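Local coordinates for benzoylformate Decarboxylase (Polynucleobacter necessarius, PDB 4K9Q), which probably decarboxylates benzoylformate with the help of thiamine diphosphate and magnesium, as a tetrameric member of the TPP enzyme family, at residues A[267-272]-A[290-295]; A[199-204]-A[227-232]. All blocks are in the same frame, centred on the assembly; numbering follows the deposited sequence. Where two conformers were deposited one is given.

Contact 1: A[267-272]-A[290-295]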
loop_
_atom_site.group_PDB
_atom_site.type_symbol
_atom_site.label_atom_id
_atom_site.label_comp_id
_atom_site.label_asym_id
_atom_site.label_seq_id
_atom_site.Cartn_x
_atom_site.Cartn_y
_atom_site.Cartn_z
ATOM N N ILE A 267 13.156 35.383 -9.505
ATOM C CA ILE A 267 11.787 34.910 -9.745
ATOM C C ILE A 267 11.168 34.537 -8.397
ATOM O O ILE A 267 11.685 33.679 -7.687
ATOM C CB ILE A 267 11.756 33.681 -10.683
ATOM C CG1 ILE A 267 12.580 33.935 -11.955
ATOM C CG2 ILE A 267 10.318 33.304 -11.035
ATOM C CD1 ILE A 267 12.202 35.191 -12.686
ATOM N N VAL A 268 10.078 35.205 -8.037
ATOM C CA VAL A 268 9.446 35.003 -6.743
ATOM C C VAL A 268 8.079 34.328 -6.917
ATOM O O VAL A 268 7.116 34.952 -7.376
ATOM C CB VAL A 268 9.284 36.334 -5.985
ATOM C CG1 VAL A 268 8.695 36.092 -4.594
ATOM C CG2 VAL A 268 10.633 37.044 -5.862
ATOM N N VAL A 269 8.002 33.051 -6.553
ATOM C CA VAL A 269 6.771 32.279 -6.725
ATOM C C VAL A 269 6.036 32.141 -5.399
ATOM O O VAL A 269 6.567 31.556 -4.452
ATOM C CB VAL A 269 7.084 30.865 -7.260
ATOM C CG1 VAL A 269 5.793 30.103 -7.557
ATOM C CG2 VAL A 269 7.981 30.951 -8.507
ATOM N N ILE A 270 4.817 32.667 -5.327
ATOM C CA ILE A 270 4.044 32.602 -4.090
ATOM C C ILE A 270 2.763 31.790 -4.272
ATOM O O ILE A 270 1.893 32.163 -5.063
ATOM C CB ILE A 270 3.713 34.023 -3.562
ATOM C CG1 ILE A 270 5.009 34.812 -3.330
ATOM C CG2 ILE A 270 2.919 33.945 -2.263
ATOM C CD1 ILE A 270 4.769 36.222 -2.852
ATOM N N GLY A 271 2.658 30.673 -3.553
ATOM C CA GLY A 271 1.416 29.906 -3.509
ATOM C C GLY A 271 1.192 28.952 -4.674
ATOM O O GLY A 271 0.045 28.653 -5.048
ATOM N N ALA A 272 2.287 28.458 -5.240
ATOM C CA ALA A 272 2.224 27.602 -6.419
ATOM C C ALA A 272 3.298 26.528 -6.412
ATOM O O ALA A 272 4.366 26.709 -5.822
ATOM C CB ALA A 272 2.391 28.449 -7.672
ATOM N N SER A 290 19.427 33.896 -13.431
ATOM C CA SER A 290 18.394 34.166 -12.435
ATOM C C SER A 290 18.402 33.123 -11.324
ATOM O O SER A 290 19.065 32.083 -11.424
ATOM C CB SER A 290 17.008 34.240 -13.083
ATOM O OG SER A 290 16.641 32.995 -13.646
ATOM N N THR A 291 17.687 33.428 -10.249
ATOM C CA THR A 291 17.487 32.486 -9.149
ATOM C C THR A 291 16.019 32.591 -8.766
ATOM O O THR A 291 15.336 33.533 -9.177
ATOM C CB THR A 291 18.371 32.788 -7.928
ATOM O OG1 THR A 291 17.990 34.043 -7.350
ATOM C CG2 THR A 291 19.850 32.828 -8.333
ATOM N N LEU A 292 15.533 31.629 -7.993
ATOM C CA LEU A 292 14.107 31.557 -7.685
ATOM C C LEU A 292 13.829 31.358 -6.197
ATOM O O LEU A 292 14.545 30.617 -5.512
ATOM C CB LEU A 292 13.460 30.432 -8.507
ATOM C CG LEU A 292 11.959 30.158 -8.348
ATOM C CD1 LEU A 292 11.337 29.663 -9.670
ATOM C CD2 LEU A 292 11.731 29.149 -7.234
ATOM N N LEU A 293 12.776 32.022 -5.712
ATOM C CA LEU A 293 12.246 31.773 -4.374
ATOM C C LEU A 293 10.858 31.165 -4.531
ATOM O O LEU A 293 10.119 31.546 -5.445
ATOM C CB LEU A 293 12.129 33.075 -3.578
ATOM C CG LEU A 293 13.407 33.906 -3.467
ATOM C CD1 LEU A 293 13.134 35.210 -2.744
ATOM C CD2 LEU A 293 14.478 33.111 -2.756
ATOM N N GLN A 294 10.508 30.232 -3.644
ATOM C CA GLN A 294 9.185 29.594 -3.657
ATOM C C GLN A 294 8.548 29.594 -2.264
ATOM O O GLN A 294 9.207 29.256 -1.287
ATOM C CB GLN A 294 9.291 28.137 -4.132
ATOM C CG GLN A 294 7.925 27.438 -4.229
ATOM C CD GLN A 294 8.023 25.944 -4.485
ATOM O OE1 GLN A 294 9.099 25.355 -4.392
ATOM N NE2 GLN A 294 6.893 25.326 -4.826
ATOM N N VAL A 295 7.269 29.959 -2.183
ATOM C CA VAL A 295 6.469 29.780 -0.965
ATOM C C VAL A 295 5.272 28.914 -1.338
ATOM O O VAL A 295 4.583 29.211 -2.319
ATOM C CB VAL A 295 5.933 31.133 -0.439
ATOM C CG1 VAL A 295 4.912 30.929 0.691
ATOM C CG2 VAL A 295 7.082 32.028 0.018
#
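With CG anti to the backbone N (chi1 180°), L292 carries its CD1 methyl across to the neighbouring strand, where it meets CG2 of V269 at 3.8 Å and, slightly farther off, CG2 of I267. In both pairs the side chains cross obliquely. Q294 starts the same way (chi1 -177°) and continues extended past CG, which lets its amide reach beyond the end of strand 267-270. There NE2 gives a hydrogen bond of 3.0 Å to A272 O; the donor lies in the carbonyl plane on a lone pair, and the oxygen in turn lies close to the plane of the Q294 amide. The bond thus ties a buried side chain of one strand to the loop that follows the other. I267, V269, L292 and Q294 share one face of the sheet, and V268, I270, L293 and V295 the other.

Such alternation is the rule for extended strands; these two are parallel neighbours in the central domain, whose six-stranded parallel sheet has the 3-2-1-4-5-6 order of a Rossmann-like fold. The strands run 13° from parallel, and the odd-numbered residues of 267-271 bond to T291, L293 and V295. L293 N meets I267 O at 2.8 Å, V269 N bonds to L293 O, and V295 N returns to V269 O. G271 N continues the pattern onto V295 O at 2.7 Å, although strand 267-270 has already ended and G271 has turned to a positive phi. On the face of V268 and L293, helix 184-196 packs against both side chains through I194. Further along, F318 of helix 315-323 touches I270 and V295.

Contact 2: A[199-204]-A[227-232]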
loop_
_atom_site.group_PDB
_atom_site.type_symbol
_atom_site.label_atom_id
_atom_site.label_comp_id
_atom_site.label_asym_id
_atom_site.label_seq_id
_atom_site.Cartn_x
_atom_site.Cartn_y
_atom_site.Cartn_z
ATOM N N ASN A 199 15.454 43.475 -10.716
ATOM C CA ASN A 199 14.251 43.394 -11.530
ATOM C C ASN A 199 13.460 42.130 -11.209
ATOM O O ASN A 199 13.375 41.221 -12.035
ATOM C CB ASN A 199 14.640 43.396 -13.008
ATOM C CG ASN A 199 13.492 43.790 -13.913
ATOM O OD1 ASN A 199 12.442 44.250 -13.452
ATOM N ND2 ASN A 199 13.691 43.629 -15.215
ATOM N N PRO A 200 12.890 42.062 -10.001
ATOM C CA PRO A 200 12.169 40.854 -9.580
ATOM C C PRO A 200 10.893 40.636 -10.390
ATOM O O PRO A 200 10.301 41.593 -10.896
ATOM C CB PRO A 200 11.818 41.151 -8.118
ATOM C CG PRO A 200 11.775 42.641 -8.041
ATOM C CD PRO A 200 12.858 43.111 -8.967
ATOM N N LEU A 201 10.492 39.377 -10.525
ATOM C CA LEU A 201 9.240 39.036 -11.193
ATOM C C LEU A 201 8.440 38.124 -10.275
ATOM O O LEU A 201 8.991 37.213 -9.660
ATOM C CB LEU A 201 9.522 38.362 -12.545
ATOM C CG LEU A 201 8.348 37.784 -13.350
ATOM C CD1 LEU A 201 8.577 37.925 -14.860
ATOM C CD2 LEU A 201 8.129 36.321 -12.969
ATOM N N LEU A 202 7.143 38.389 -10.162
ATOM C CA LEU A 202 6.287 37.623 -9.265
ATOM C C LEU A 202 5.439 36.620 -10.033
ATOM O O LEU A 202 4.875 36.948 -11.075
ATOM C CB LEU A 202 5.386 38.564 -8.465
ATOM C CG LEU A 202 6.057 39.486 -7.452
ATOM C CD1 LEU A 202 5.064 40.500 -6.929
ATOM C CD2 LEU A 202 6.609 38.664 -6.316
ATOM N N ILE A 203 5.365 35.395 -9.516
ATOM C CA ILE A 203 4.467 34.379 -10.058
ATOM C C ILE A 203 3.551 33.948 -8.922
ATOM O O ILE A 203 4.019 33.457 -7.897
ATOM C CB ILE A 203 5.232 33.166 -10.604
ATOM C CG1 ILE A 203 6.176 33.604 -11.730
ATOM C CG2 ILE A 203 4.247 32.081 -11.096
ATOM C CD1 ILE A 203 7.030 32.476 -12.268
ATOM N N TYR A 204 2.249 34.157 -9.093
ATOM C CA TYR A 204 1.278 33.847 -8.035
ATOM C C TYR A 204 0.452 32.609 -8.391
ATOM O O TYR A 204 0.014 32.452 -9.534
ATOM C CB TYR A 204 0.312 35.018 -7.827
ATOM C CG TYR A 204 0.841 36.199 -7.042
ATOM C CD1 TYR A 204 2.165 36.262 -6.621
ATOM C CD2 TYR A 204 -0.000 37.258 -6.721
ATOM C CE1 TYR A 204 2.636 37.358 -5.894
ATOM C CE2 TYR A 204 0.459 38.351 -5.999
ATOM C CZ TYR A 204 1.773 38.396 -5.590
ATOM O OH TYR A 204 2.206 39.486 -4.872
ATOM N N PRO A 227 6.221 42.991 -12.258
ATOM C CA PRO A 227 5.218 42.292 -13.063
ATOM C C PRO A 227 4.730 41.040 -12.336
ATOM O O PRO A 227 5.520 40.354 -11.681
ATOM C CB PRO A 227 5.992 41.904 -14.327
ATOM C CG PRO A 227 7.413 41.842 -13.894
ATOM C CD PRO A 227 7.561 42.930 -12.868
ATOM N N VAL A 228 3.441 40.752 -12.466
ATOM C CA VAL A 228 2.854 39.568 -11.860
ATOM C C VAL A 228 2.315 38.650 -12.951
ATOM O O VAL A 228 1.603 39.088 -13.845
ATOM C CB VAL A 228 1.708 39.950 -10.907
ATOM C CG1 VAL A 228 1.007 38.707 -10.402
ATOM C CG2 VAL A 228 2.250 40.785 -9.738
ATOM N N TRP A 229 2.681 37.375 -12.880
ATOM C CA TRP A 229 2.115 36.367 -13.768
ATOM C C TRP A 229 1.368 35.350 -12.932
ATOM O O TRP A 229 1.768 35.064 -11.809
ATOM C CB TRP A 229 3.219 35.613 -14.493
ATOM C CG TRP A 229 3.943 36.412 -15.530
ATOM C CD1 TRP A 229 4.960 37.295 -15.322
ATOM C CD2 TRP A 229 3.719 36.377 -16.942
ATOM N NE1 TRP A 229 5.381 37.821 -16.522
ATOM C CE2 TRP A 229 4.641 37.266 -17.532
ATOM C CE3 TRP A 229 2.834 35.670 -17.768
ATOM C CZ2 TRP A 229 4.693 37.480 -18.909
ATOM C CZ3 TRP A 229 2.892 35.883 -19.139
ATOM C CH2 TRP A 229 3.812 36.779 -19.691
ATOM N N ALA A 230 0.311 34.772 -13.487
ATOM C CA ALA A 230 -0.324 33.631 -12.843
ATOM C C ALA A 230 0.482 32.376 -13.176
ATOM O O ALA A 230 0.916 32.184 -14.321
ATOM C CB ALA A 230 -1.780 33.486 -13.303
ATOM N N ALA A 231 0.704 31.529 -12.176
ATOM C CA ALA A 231 1.373 30.251 -12.404
ATOM C C ALA A 231 0.627 29.442 -13.473
ATOM O O ALA A 231 -0.577 29.626 -13.653
ATOM C CB ALA A 231 1.455 29.469 -11.104
ATOM N N PRO A 232 1.340 28.552 -14.187
ATOM C CA PRO A 232 0.652 27.713 -15.181
ATOM C C PRO A 232 -0.435 26.879 -14.520
ATOM O O PRO A 232 -0.244 26.371 -13.406
ATOM C CB PRO A 232 1.768 26.795 -15.711
ATOM C CG PRO A 232 2.813 26.792 -14.618
ATOM C CD PRO A 232 2.761 28.183 -14.033
#
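P227 O accepts from L202 N at 3.0 Å and opens a parallel pairing of strands 201-204 and 228-230, inclined at 28°, in which W229 bonds through N to L202 O and through O to Y204 N. A231 N closes the series on Y204 O. The L201 side chain, with CG anti to the backbone N (chi1 174°), carries CD1 obliquely to the pyrrole part of the W229 indole, 3.6 Å from NE1, while the same methyl also meets CG of P227. Without the isobutyl group, as with an alanine here, the pyrrole part of W229 and the P227 ring would probably lose the methyl they share, leaving a gap beside the indole. I203 sends CG2 to A231, 3.8 Å from its CB. V228 divides its branches: CG2 lies 4.0 Å from CD1 of L202, and CG1 sits over one face of the Y204 ring, offset toward the rim, 4.1 Å from CD2. Y204 OH is hydrogen-bonded to the carbonyl oxygen of G217. Helix 214-224, part of the connection between the two strands, covers L202, Y204 and V228 through F220 and A221, as in a beta-alpha-beta crossover. Strand 201-204 is flanked by strand 266-270, and Q247 of strand 246-249 touches P227 and W229 beyond strand 228-230.

Contacts 1 and 2 are adjacent pairings in one parallel sheet, their centres about 8 Å apart, and they meet where strand 201-204 lies beside strand 266-270. Along that seam V268 uses both backbone polar atoms: its O lies 2.8 Å from I203 N and its N lies 2.8 Å from L201 O, both probable hydrogen bonds. Side chains join on both faces, V268 CB against L202 CD2 at 3.6 Å and I267 CG2 against I203 CD1. Four strands adjacent in the sheet, 228-230, 201-204, 266-270 and 291-296, are thus linked within the central domain. Both contacts lie away from the thiamine diphosphate and magnesium sites, whose metal ligands are D429, N456 and E458.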